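Local coordinates for malonyl coenzyme A-acyl carrier protein transacylase (Helicobacter pylori, PDB 2H1Y) that probably catalyses transfer of the malonyl group from coenzyme A to holo-acyl carrier protein, yielding malonyl-acyl carrier protein and free coenzyme A, at residues K41-R46 with V79-Y84; L105-A110 with E244-K249; N164-N169 with C211-P216. All blocks are in the same frame, centred on the assembly; numbering follows the deposited sequence.

Contact 1 of 3, residues K41-R46 with V79-Y84; sequences KELFER and VSYIAY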
loop_
_atom_site.group_PDB
_atom_site.type_symbol
_atom_site.label_atom_id
_atom_site.label_comp_id
_atom_site.label_asym_id
_atom_site.label_seq_id
_atom_site.Cartn_x
_atom_site.Cartn_y
_atom_site.Cartn_z
ATOM N N LYS A 41 -13.039 4.376 17.528
ATOM C CA LYS A 41 -13.820 5.603 17.513
ATOM C C LYS A 41 -12.911 6.813 17.737
ATOM O O LYS A 41 -13.013 7.830 17.033
ATOM C CB LYS A 41 -14.948 5.552 18.555
ATOM C CG LYS A 41 -16.193 4.797 18.112
ATOM C CD LYS A 41 -17.141 4.564 19.275
ATOM C CE LYS A 41 -18.071 3.388 19.013
ATOM N NZ LYS A 41 -18.858 3.572 17.754
ATOM N N GLU A 42 -11.999 6.687 18.693
ATOM C CA GLU A 42 -11.142 7.791 19.061
ATOM C C GLU A 42 -10.177 8.193 17.936
ATOM O O GLU A 42 -9.870 9.375 17.749
ATOM C CB GLU A 42 -10.398 7.427 20.331
ATOM C CG GLU A 42 -9.499 8.498 20.895
ATOM C CD GLU A 42 -8.712 7.972 22.069
ATOM O OE1 GLU A 42 -7.585 8.461 22.302
ATOM O OE2 GLU A 42 -9.209 7.045 22.746
ATOM N N LEU A 43 -9.717 7.212 17.177
ATOM C CA LEU A 43 -8.747 7.493 16.140
ATOM C C LEU A 43 -9.430 8.140 14.944
ATOM O O LEU A 43 -8.848 9.004 14.287
ATOM C CB LEU A 43 -7.947 6.242 15.764
ATOM C CG LEU A 43 -7.034 5.681 16.869
ATOM C CD1 LEU A 43 -6.796 4.195 16.666
ATOM C CD2 LEU A 43 -5.695 6.431 16.995
ATOM N N PHE A 44 -10.673 7.751 14.689
ATOM C CA PHE A 44 -11.494 8.444 13.690
ATOM C C PHE A 44 -11.643 9.942 13.989
ATOM O O PHE A 44 -11.505 10.773 13.084
ATOM C CB PHE A 44 -12.859 7.770 13.515
ATOM C CG PHE A 44 -12.890 6.770 12.405
ATOM C CD1 PHE A 44 -12.727 5.414 12.666
ATOM C CD2 PHE A 44 -13.037 7.186 11.089
ATOM C CE1 PHE A 44 -12.735 4.498 11.637
ATOM C CE2 PHE A 44 -13.044 6.278 10.056
ATOM C CZ PHE A 44 -12.895 4.931 10.324
ATOM N N GLU A 45 -11.908 10.275 15.255
ATOM C CA GLU A 45 -12.012 11.676 15.693
ATOM C C GLU A 45 -10.700 12.405 15.494
ATOM O O GLU A 45 -10.659 13.437 14.813
ATOM C CB GLU A 45 -12.463 11.771 17.155
ATOM C CG GLU A 45 -13.806 12.481 17.388
ATOM C CD GLU A 45 -14.996 11.880 16.621
ATOM O OE1 GLU A 45 -16.083 12.485 16.685
ATOM O OE2 GLU A 45 -14.875 10.821 15.953
ATOM N N ARG A 46 -9.635 11.849 16.071
ATOM C CA ARG A 46 -8.286 12.377 15.901
ATOM C C ARG A 46 -7.962 12.625 14.429
ATOM O O ARG A 46 -7.396 13.676 14.080
ATOM C CB ARG A 46 -7.263 11.423 16.506
ATOM C CG ARG A 46 -7.104 11.532 18.011
ATOM C CD ARG A 46 -5.632 11.464 18.339
ATOM N NE ARG A 46 -5.232 10.208 18.964
ATOM C CZ ARG A 46 -4.002 9.696 18.918
ATOM N NH1 ARG A 46 -3.041 10.311 18.244
ATOM N NH2 ARG A 46 -3.739 8.547 19.534
ATOM N N VAL A 79 -7.374 2.737 8.505
ATOM C CA VAL A 79 -7.820 1.402 8.866
ATOM C C VAL A 79 -6.616 0.480 9.206
ATOM O O VAL A 79 -6.643 -0.245 10.219
ATOM C CB VAL A 79 -8.766 0.836 7.796
ATOM C CG1 VAL A 79 -9.227 -0.586 8.146
ATOM C CG2 VAL A 79 -9.966 1.805 7.578
ATOM N N SER A 80 -5.551 0.527 8.407
ATOM C CA SER A 80 -4.329 -0.216 8.763
ATOM C C SER A 80 -3.862 0.090 10.193
ATOM O O SER A 80 -3.574 -0.830 10.965
ATOM C CB SER A 80 -3.207 0.069 7.781
ATOM O OG SER A 80 -3.483 -0.515 6.527
ATOM N N TYR A 81 -3.827 1.384 10.537
ATOM C CA TYR A 81 -3.387 1.845 11.865
ATOM C C TYR A 81 -4.256 1.232 12.935
ATOM O O TYR A 81 -3.742 0.679 13.895
ATOM C CB TYR A 81 -3.420 3.378 11.974
ATOM C CG TYR A 81 -2.782 3.901 13.236
ATOM C CD1 TYR A 81 -3.546 4.110 14.391
ATOM C CD2 TYR A 81 -1.401 4.181 13.291
ATOM C CE1 TYR A 81 -2.979 4.569 15.550
ATOM C CE2 TYR A 81 -0.806 4.653 14.464
ATOM C CZ TYR A 81 -1.608 4.845 15.593
ATOM O OH TYR A 81 -1.071 5.312 16.780
ATOM N N ILE A 82 -5.575 1.328 12.748
ATOM C CA ILE A 82 -6.545 0.819 13.723
ATOM C C ILE A 82 -6.440 -0.699 13.874
ATOM O O ILE A 82 -6.339 -1.213 14.995
ATOM C CB ILE A 82 -8.010 1.258 13.402
ATOM C CG1 ILE A 82 -8.144 2.769 13.562
ATOM C CG2 ILE A 82 -8.986 0.535 14.302
ATOM C CD1 ILE A 82 -9.419 3.347 13.041
ATOM N N ALA A 83 -6.448 -1.401 12.745
ATOM C CA ALA A 83 -6.176 -2.839 12.725
ATOM C C ALA A 83 -4.955 -3.184 13.572
ATOM O O ALA A 83 -5.001 -4.127 14.370
ATOM C CB ALA A 83 -5.973 -3.322 11.304
ATOM N N TYR A 84 -3.875 -2.414 13.409
ATOM C CA TYR A 84 -2.637 -2.674 14.145
ATOM C C TYR A 84 -2.768 -2.481 15.673
ATOM O O TYR A 84 -2.368 -3.358 16.451
ATOM C CB TYR A 84 -1.490 -1.825 13.608
ATOM C CG TYR A 84 -0.169 -2.136 14.285
ATOM C CD1 TYR A 84 0.121 -1.648 15.571
ATOM C CD2 TYR A 84 0.792 -2.910 13.638
ATOM C CE1 TYR A 84 1.345 -1.932 16.192
ATOM C CE2 TYR A 84 1.993 -3.192 14.231
ATOM C CZ TYR A 84 2.268 -2.702 15.508
ATOM O OH TYR A 84 3.468 -3.008 16.083
#

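Contact 2 of 3, residues L105-A110 with E244-K249; sequences LGEVSA and EAYHNK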
loop_
_atom_site.group_PDB
_atom_site.type_symbol
_atom_site.label_atom_id
_atom_site.label_comp_id
_atom_site.label_asym_id
_atom_site.label_seq_id
_atom_site.Cartn_x
_atom_site.Cartn_y
_atom_site.Cartn_z
ATOM N N LEU A 105 1.419 2.617 -1.195
ATOM C CA LEU A 105 1.050 3.462 -0.064
ATOM C C LEU A 105 1.141 2.693 1.250
ATOM O O LEU A 105 1.177 3.289 2.327
ATOM C CB LEU A 105 -0.362 4.021 -0.250
ATOM C CG LEU A 105 -1.121 4.387 1.028
ATOM C CD1 LEU A 105 -1.348 3.154 1.889
ATOM C CD2 LEU A 105 -0.375 5.459 1.806
ATOM N N GLY A 106 1.177 1.369 1.155
ATOM C CA GLY A 106 1.290 0.524 2.325
ATOM C C GLY A 106 2.650 0.618 2.977
ATOM O O GLY A 106 2.790 0.354 4.180
ATOM N N GLU A 107 3.667 0.976 2.196
ATOM C CA GLU A 107 5.014 1.020 2.764
ATOM C C GLU A 107 5.127 2.085 3.861
ATOM O O GLU A 107 5.639 1.809 4.953
ATOM C CB GLU A 107 6.075 1.209 1.690
ATOM C CG GLU A 107 7.428 0.728 2.157
ATOM C CD GLU A 107 8.425 0.635 1.044
ATOM O OE1 GLU A 107 9.607 0.948 1.289
ATOM O OE2 GLU A 107 8.030 0.259 -0.082
ATOM N N VAL A 108 4.610 3.282 3.566
ATOM C CA VAL A 108 4.481 4.359 4.549
ATOM C C VAL A 108 3.779 3.847 5.804
ATOM O O VAL A 108 4.326 3.972 6.913
ATOM C CB VAL A 108 3.716 5.560 3.991
ATOM C CG1 VAL A 108 3.654 6.676 5.044
ATOM C CG2 VAL A 108 4.356 6.074 2.703
ATOM N N SER A 109 2.597 3.254 5.641
ATOM C CA SER A 109 1.911 2.604 6.762
ATOM C C SER A 109 2.854 1.781 7.588
ATOM O O SER A 109 2.888 1.940 8.806
ATOM C CB SER A 109 0.787 1.688 6.300
ATOM O OG SER A 109 -0.296 2.435 5.798
ATOM N N ALA A 110 3.602 0.896 6.925
ATOM C CA ALA A 110 4.506 -0.039 7.597
ATOM C C ALA A 110 5.601 0.704 8.397
ATOM O O ALA A 110 5.779 0.454 9.601
ATOM C CB ALA A 110 5.101 -0.983 6.607
ATOM N N GLU A 244 15.093 -4.700 -0.409
ATOM C CA GLU A 244 16.042 -4.820 0.690
ATOM C C GLU A 244 15.429 -4.213 1.957
ATOM O O GLU A 244 14.797 -3.166 1.893
ATOM C CB GLU A 244 17.368 -4.120 0.333
ATOM C CG GLU A 244 18.092 -4.730 -0.903
ATOM C CD GLU A 244 19.197 -3.832 -1.502
ATOM O OE1 GLU A 244 18.972 -2.603 -1.658
ATOM O OE2 GLU A 244 20.291 -4.369 -1.835
ATOM N N ALA A 245 15.613 -4.892 3.096
ATOM C CA ALA A 245 15.112 -4.447 4.401
ATOM C C ALA A 245 15.797 -3.185 4.884
ATOM O O ALA A 245 16.944 -2.960 4.549
ATOM C CB ALA A 245 15.296 -5.553 5.439
ATOM N N TYR A 246 15.082 -2.375 5.672
ATOM C CA TYR A 246 15.617 -1.164 6.312
ATOM C C TYR A 246 14.910 -0.835 7.617
ATOM O O TYR A 246 13.760 -1.219 7.822
ATOM C CB TYR A 246 15.603 0.046 5.376
ATOM C CG TYR A 246 14.234 0.537 4.939
ATOM C CD1 TYR A 246 13.578 -0.036 3.828
ATOM C CD2 TYR A 246 13.605 1.603 5.596
ATOM C CE1 TYR A 246 12.337 0.426 3.404
ATOM C CE2 TYR A 246 12.339 2.062 5.178
ATOM C CZ TYR A 246 11.724 1.474 4.079
ATOM O OH TYR A 246 10.498 1.918 3.657
ATOM N N HIS A 247 15.607 -0.112 8.491
ATOM C CA HIS A 247 15.154 0.100 9.869
ATOM C C HIS A 247 15.672 1.404 10.487
ATOM O O HIS A 247 15.866 1.468 11.716
ATOM C CB HIS A 247 15.610 -1.081 10.727
ATOM C CG HIS A 247 17.057 -1.404 10.552
ATOM N ND1 HIS A 247 17.572 -1.880 9.359
ATOM C CD2 HIS A 247 18.112 -1.271 11.392
ATOM C CE1 HIS A 247 18.876 -2.050 9.481
ATOM N NE2 HIS A 247 19.228 -1.685 10.704
ATOM N N ASN A 248 15.920 2.420 9.651
ATOM C CA ASN A 248 16.245 3.775 10.149
ATOM C C ASN A 248 15.719 4.936 9.304
ATOM O O ASN A 248 15.210 4.732 8.190
ATOM C CB ASN A 248 17.746 3.949 10.466
ATOM C CG ASN A 248 18.630 3.666 9.284
ATOM O OD1 ASN A 248 19.398 2.726 9.322
ATOM N ND2 ASN A 248 18.519 4.464 8.223
ATOM N N LYS A 249 15.872 6.148 9.837
ATOM C CA LYS A 249 15.328 7.357 9.223
ATOM C C LYS A 249 15.969 7.679 7.890
ATOM O O LYS A 249 15.271 7.972 6.910
ATOM C CB LYS A 249 15.471 8.551 10.161
ATOM C CG LYS A 249 15.026 9.856 9.546
ATOM C CD LYS A 249 14.634 10.873 10.590
ATOM C CE LYS A 249 14.388 12.215 9.896
ATOM N NZ LYS A 249 13.958 13.292 10.837
#

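Contact 3 of 3, residues N164-N169 with C211-P216; sequences NVWCAN and CPFLEP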
loop_
_atom_site.group_PDB
_atom_site.type_symbol
_atom_site.label_atom_id
_atom_site.label_comp_id
_atom_site.label_asym_id
_atom_site.label_seq_id
_atom_site.Cartn_x
_atom_site.Cartn_y
_atom_site.Cartn_z
ATOM N N ASN A 164 6.300 6.933 -23.351
ATOM C CA ASN A 164 5.252 7.327 -22.419
ATOM C C ASN A 164 4.549 6.213 -21.628
ATOM O O ASN A 164 3.463 6.411 -21.094
ATOM C CB ASN A 164 4.269 8.290 -23.100
ATOM C CG ASN A 164 4.906 9.663 -23.395
ATOM O OD1 ASN A 164 4.567 10.314 -24.381
ATOM N ND2 ASN A 164 5.833 10.098 -22.537
ATOM N N VAL A 165 5.211 5.067 -21.502
ATOM C CA VAL A 165 4.644 3.908 -20.837
ATOM C C VAL A 165 5.712 3.233 -19.985
ATOM O O VAL A 165 6.832 3.014 -20.425
ATOM C CB VAL A 165 4.073 2.888 -21.870
ATOM C CG1 VAL A 165 3.455 1.713 -21.164
ATOM C CG2 VAL A 165 3.014 3.517 -22.762
ATOM N N TRP A 166 5.365 2.900 -18.755
ATOM C CA TRP A 166 6.302 2.265 -17.851
ATOM C C TRP A 166 5.619 1.177 -17.038
ATOM O O TRP A 166 4.434 1.271 -16.729
ATOM C CB TRP A 166 6.871 3.308 -16.886
ATOM C CG TRP A 166 7.747 4.359 -17.539
ATOM C CD1 TRP A 166 9.107 4.300 -17.726
ATOM C CD2 TRP A 166 7.325 5.623 -18.075
ATOM N NE1 TRP A 166 9.548 5.446 -18.350
ATOM C CE2 TRP A 166 8.481 6.271 -18.583
ATOM C CE3 TRP A 166 6.087 6.266 -18.180
ATOM C CZ2 TRP A 166 8.434 7.522 -19.183
ATOM C CZ3 TRP A 166 6.039 7.508 -18.780
ATOM C CH2 TRP A 166 7.205 8.121 -19.285
ATOM N N CYS A 167 6.381 0.158 -16.676
ATOM C CA CYS A 167 5.977 -0.801 -15.664
ATOM C C CYS A 167 5.974 -0.193 -14.251
ATOM O O CYS A 167 6.976 0.374 -13.791
ATOM C CB CYS A 167 6.918 -2.002 -15.713
ATOM S SG CYS A 167 6.819 -2.938 -17.250
ATOM N N ALA A 168 4.858 -0.349 -13.547
ATOM C CA ALA A 168 4.661 0.312 -12.252
ATOM C C ALA A 168 4.481 -0.633 -11.068
ATOM O O ALA A 168 4.875 -0.310 -9.946
ATOM C CB ALA A 168 3.501 1.275 -12.338
ATOM N N ASN A 169 3.853 -1.779 -11.309
ATOM C CA ASN A 169 3.764 -2.826 -10.297
ATOM C C ASN A 169 4.144 -4.158 -10.902
ATOM O O ASN A 169 3.709 -4.486 -12.022
ATOM C CB ASN A 169 2.338 -3.005 -9.783
ATOM C CG ASN A 169 1.781 -1.792 -9.079
ATOM O OD1 ASN A 169 2.450 -0.767 -8.869
ATOM N ND2 ASN A 169 0.514 -1.907 -8.706
ATOM N N CYS A 211 6.698 5.895 -11.811
ATOM C CA CYS A 211 7.340 6.201 -13.083
ATOM C C CYS A 211 7.766 7.669 -13.071
ATOM O O CYS A 211 7.439 8.387 -12.137
ATOM C CB CYS A 211 6.403 5.899 -14.260
ATOM S SG CYS A 211 4.961 6.935 -14.343
ATOM N N PRO A 212 8.529 8.115 -14.086
ATOM C CA PRO A 212 9.022 9.504 -14.142
ATOM C C PRO A 212 7.990 10.614 -13.902
ATOM O O PRO A 212 8.377 11.714 -13.475
ATOM C CB PRO A 212 9.598 9.599 -15.550
ATOM C CG PRO A 212 10.122 8.220 -15.788
ATOM C CD PRO A 212 9.043 7.327 -15.223
ATOM N N PHE A 213 6.703 10.341 -14.148
ATOM C CA PHE A 213 5.633 11.342 -13.925
ATOM C C PHE A 213 5.655 11.860 -12.513
ATOM O O PHE A 213 5.066 12.893 -12.221
ATOM C CB PHE A 213 4.245 10.763 -14.193
ATOM C CG PHE A 213 3.840 10.755 -15.652
ATOM C CD1 PHE A 213 2.498 10.636 -16.001
ATOM C CD2 PHE A 213 4.784 10.862 -16.672
ATOM C CE1 PHE A 213 2.103 10.603 -17.326
ATOM C CE2 PHE A 213 4.395 10.836 -18.010
ATOM C CZ PHE A 213 3.052 10.704 -18.335
ATOM N N LEU A 214 6.330 11.138 -11.635
ATOM C CA LEU A 214 6.400 11.531 -10.246
ATOM C C LEU A 214 7.665 12.304 -9.914
ATOM O O LEU A 214 7.727 12.954 -8.877
ATOM C CB LEU A 214 6.216 10.322 -9.336
ATOM C CG LEU A 214 4.849 10.310 -8.650
ATOM C CD1 LEU A 214 3.738 10.674 -9.598
ATOM C CD2 LEU A 214 4.552 8.966 -7.992
ATOM N N GLU A 215 8.651 12.253 -10.812
ATOM C CA GLU A 215 9.924 12.988 -10.657
ATOM C C GLU A 215 9.738 14.362 -10.019
ATOM O O GLU A 215 10.394 14.658 -9.016
ATOM C CB GLU A 215 10.657 13.145 -11.999
ATOM C CG GLU A 215 12.121 12.660 -12.007
ATOM C CD GLU A 215 13.042 13.441 -11.062
ATOM O OE1 GLU A 215 13.303 14.645 -11.307
ATOM O OE2 GLU A 215 13.527 12.835 -10.080
ATOM N N PRO A 216 8.834 15.204 -10.576
ATOM C CA PRO A 216 8.680 16.536 -9.980
ATOM C C PRO A 216 8.607 16.525 -8.461
ATOM O O PRO A 216 9.259 17.342 -7.836
ATOM C CB PRO A 216 7.360 17.036 -10.574
ATOM C CG PRO A 216 7.299 16.395 -11.913
ATOM C CD PRO A 216 7.936 15.028 -11.740
#

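Contact 1 of 3, residues K41-R46 with V79-Y84
Leu43 packs its side chain against both Tyr81 and Ile82, and makes most of the contact between the two helices. Its CB is at van der Waals distance from Ile82, 4.1 Å from CG1. With CG beside the backbone N and anti to the carbonyl carbon (chi1 -66°), the fork of the leucine opens toward the second helix. One prong, Leu43 CD1, lies 3.7 Å from Ile82 CG1 and also approaches the Tyr81 ring at its edge, in the ring plane, 4.0 Å from Tyr81 CD1. The other prong, Leu43 CD2, comes 3.6 Å from Tyr81 CE1. Leucine suits this place because its two methyls can serve two neighbours at once. The leucine crosses Tyr81 at about a right angle but slides past Ile82, the two branched chains running in opposite directions.

Ile82 also reaches the next residue along. Its CD1 is 3.8 Å from Phe44 CE1, with Phe44 and Ile82 crossing nearly at right angles. An unbranched tip of this kind lets isoleucine extend to the phenylalanine while CG1 stays against Leu43. The contact between the segments is wholly apolar, as fits three buried side chains, with Tyr81 alone keeping some exposure.

The segments belong to helix 38-51 and helix 69-90, which here run roughly antiparallel: their short axes make an angle of 148° and approach to 10.6 Å, a spacing that leaves room for interleaved side chains. Phe44 also meets Leu59 and Phe60 and presents an edge-to-face pair with Tyr34. Ile82 touches Phe33 of helix 31-36, while Tyr81 packs on Leu113 of helix 105-116 and meets the ring of Phe119.

Contact 2 of 3, residues L105-A110 with E244-K249
The Tyr246 ring and the Glu107 carboxylate meet at their margins, not face to face, with their planes 47° apart. Glu107 OE1 lies in the plane of the ring, at the edge near its hydroxyl end, 3.5 Å from Tyr246 CE1. Glu244 O also lies in that plane, at the edge nearer the backbone. Neither face of the ring is taken by helix segment 105-110; the ring packs instead among Ile237, Ala252, Leu255 and Leu256.

One hydrogen bond carries the contact: Tyr246 OH donates to Glu107 OE1 over 2.7 Å, and OE1 receives it on its anti lone pair, the one turned away from the other carboxylate oxygen. OE2 is engaged too, accepting from Asn240 N and Gln259 NE2, so three donors grip this buried carboxylate and fix its rotation. Glutamate suits the place because it reaches that far: CG stands anti to the backbone N (chi1 -158°) and the chain runs on extended. Tyrosine answers with a long apolar ring ending in a single polar atom. Its CG sits between the backbone N and the carbonyl carbon (chi1 65°), an orientation that carries the hydroxyl from the strand to the helix.

Glu107 belongs to helix 105-116, which follows strand 99-102; in relatives the turn between such a strand and helix is the nucleophile elbow bearing the catalytic serine. Tyr246 stands on the outermost strand 245-246, antiparallel to strand 236-238 and with its backbone hydrogen-bonded to that of Ile237, while helix 249-259 packs against its ring.

Contact 3 of 3, residues N164-N169 with C211-P216
Trp166 offers one face of its indole as a shallow floor; Pro212 rests on it, while Cys211 fills the inner corner and Phe213 stands beyond the outer edge. The proline is the main bump. Its CD rests above the five-membered ring, 3.6 Å from the centroid and only 11° off the ring normal, a CH-pi contact. Pro212 CG follows toward the benzene half, 3.8 Å from Trp166 CE2. Proline suits this role because its compact ring presents polarised C-H groups next to nitrogen to an electron-rich face.

Cys211 sits where the indole leaves the backbone: its CB lies 3.7 Å from Trp166 CB and bridges across to the near part of the ring. The sulfur, set between the backbone N and the carbonyl carbon (chi1 66°), lies obliquely beside the six-membered ring, off its CE3 edge, with Cys211 SG 4.9 Å from the ring centroid, a sulfur-aromatic contact. A small residue is apt here, since the corner lies close to the strand.

The floor belongs to strand 165-172, an outer strand of the four-stranded antiparallel sheet in what is, as in other FabD enzymes, the ferredoxin-like small subdomain. In relatives the catalytic histidine lies in the loop that leads into a segment like 211-216. Trp166 pairs through its backbone with Ala179, and farther along Ala168 and Asn169 both face Val177 in a classic beta bulge.

At the far end of the indole, Phe213 makes an offset edge-to-face pair: the edge of the six-membered ring points to the phenylalanine face, with centroids 5.7 Å apart and planes at 65°. The closest approach is Trp166 CZ3 to Phe213 CE2, at 3.8 Å. Phe213 is itself lodged against Lys140, Val181 and Ala208, whereas Pro212 remains largely at the surface.

How the contacts relate
From the N terminus, contact 1 comes first: helix 69-90 returns to helix 38-51, closing a largely helical loop of 32 residues before contact 2 opens. Helix 105-116 then opens the much longer loop of contact 2, which ends only when the chain reaches strand 245-246 at the edge of the six-stranded sheet. Nested within it is contact 3, joining strand 165-172 of the small antiparallel sheet to the segment ahead of helix 218-228. Contacts 1 and 2 touch through Ser80 CB and Ser109 OG, 4.2 Å apart. Contacts 1 and 3 lie on opposite sides of the chain's centre, their own centres about 32 Å apart.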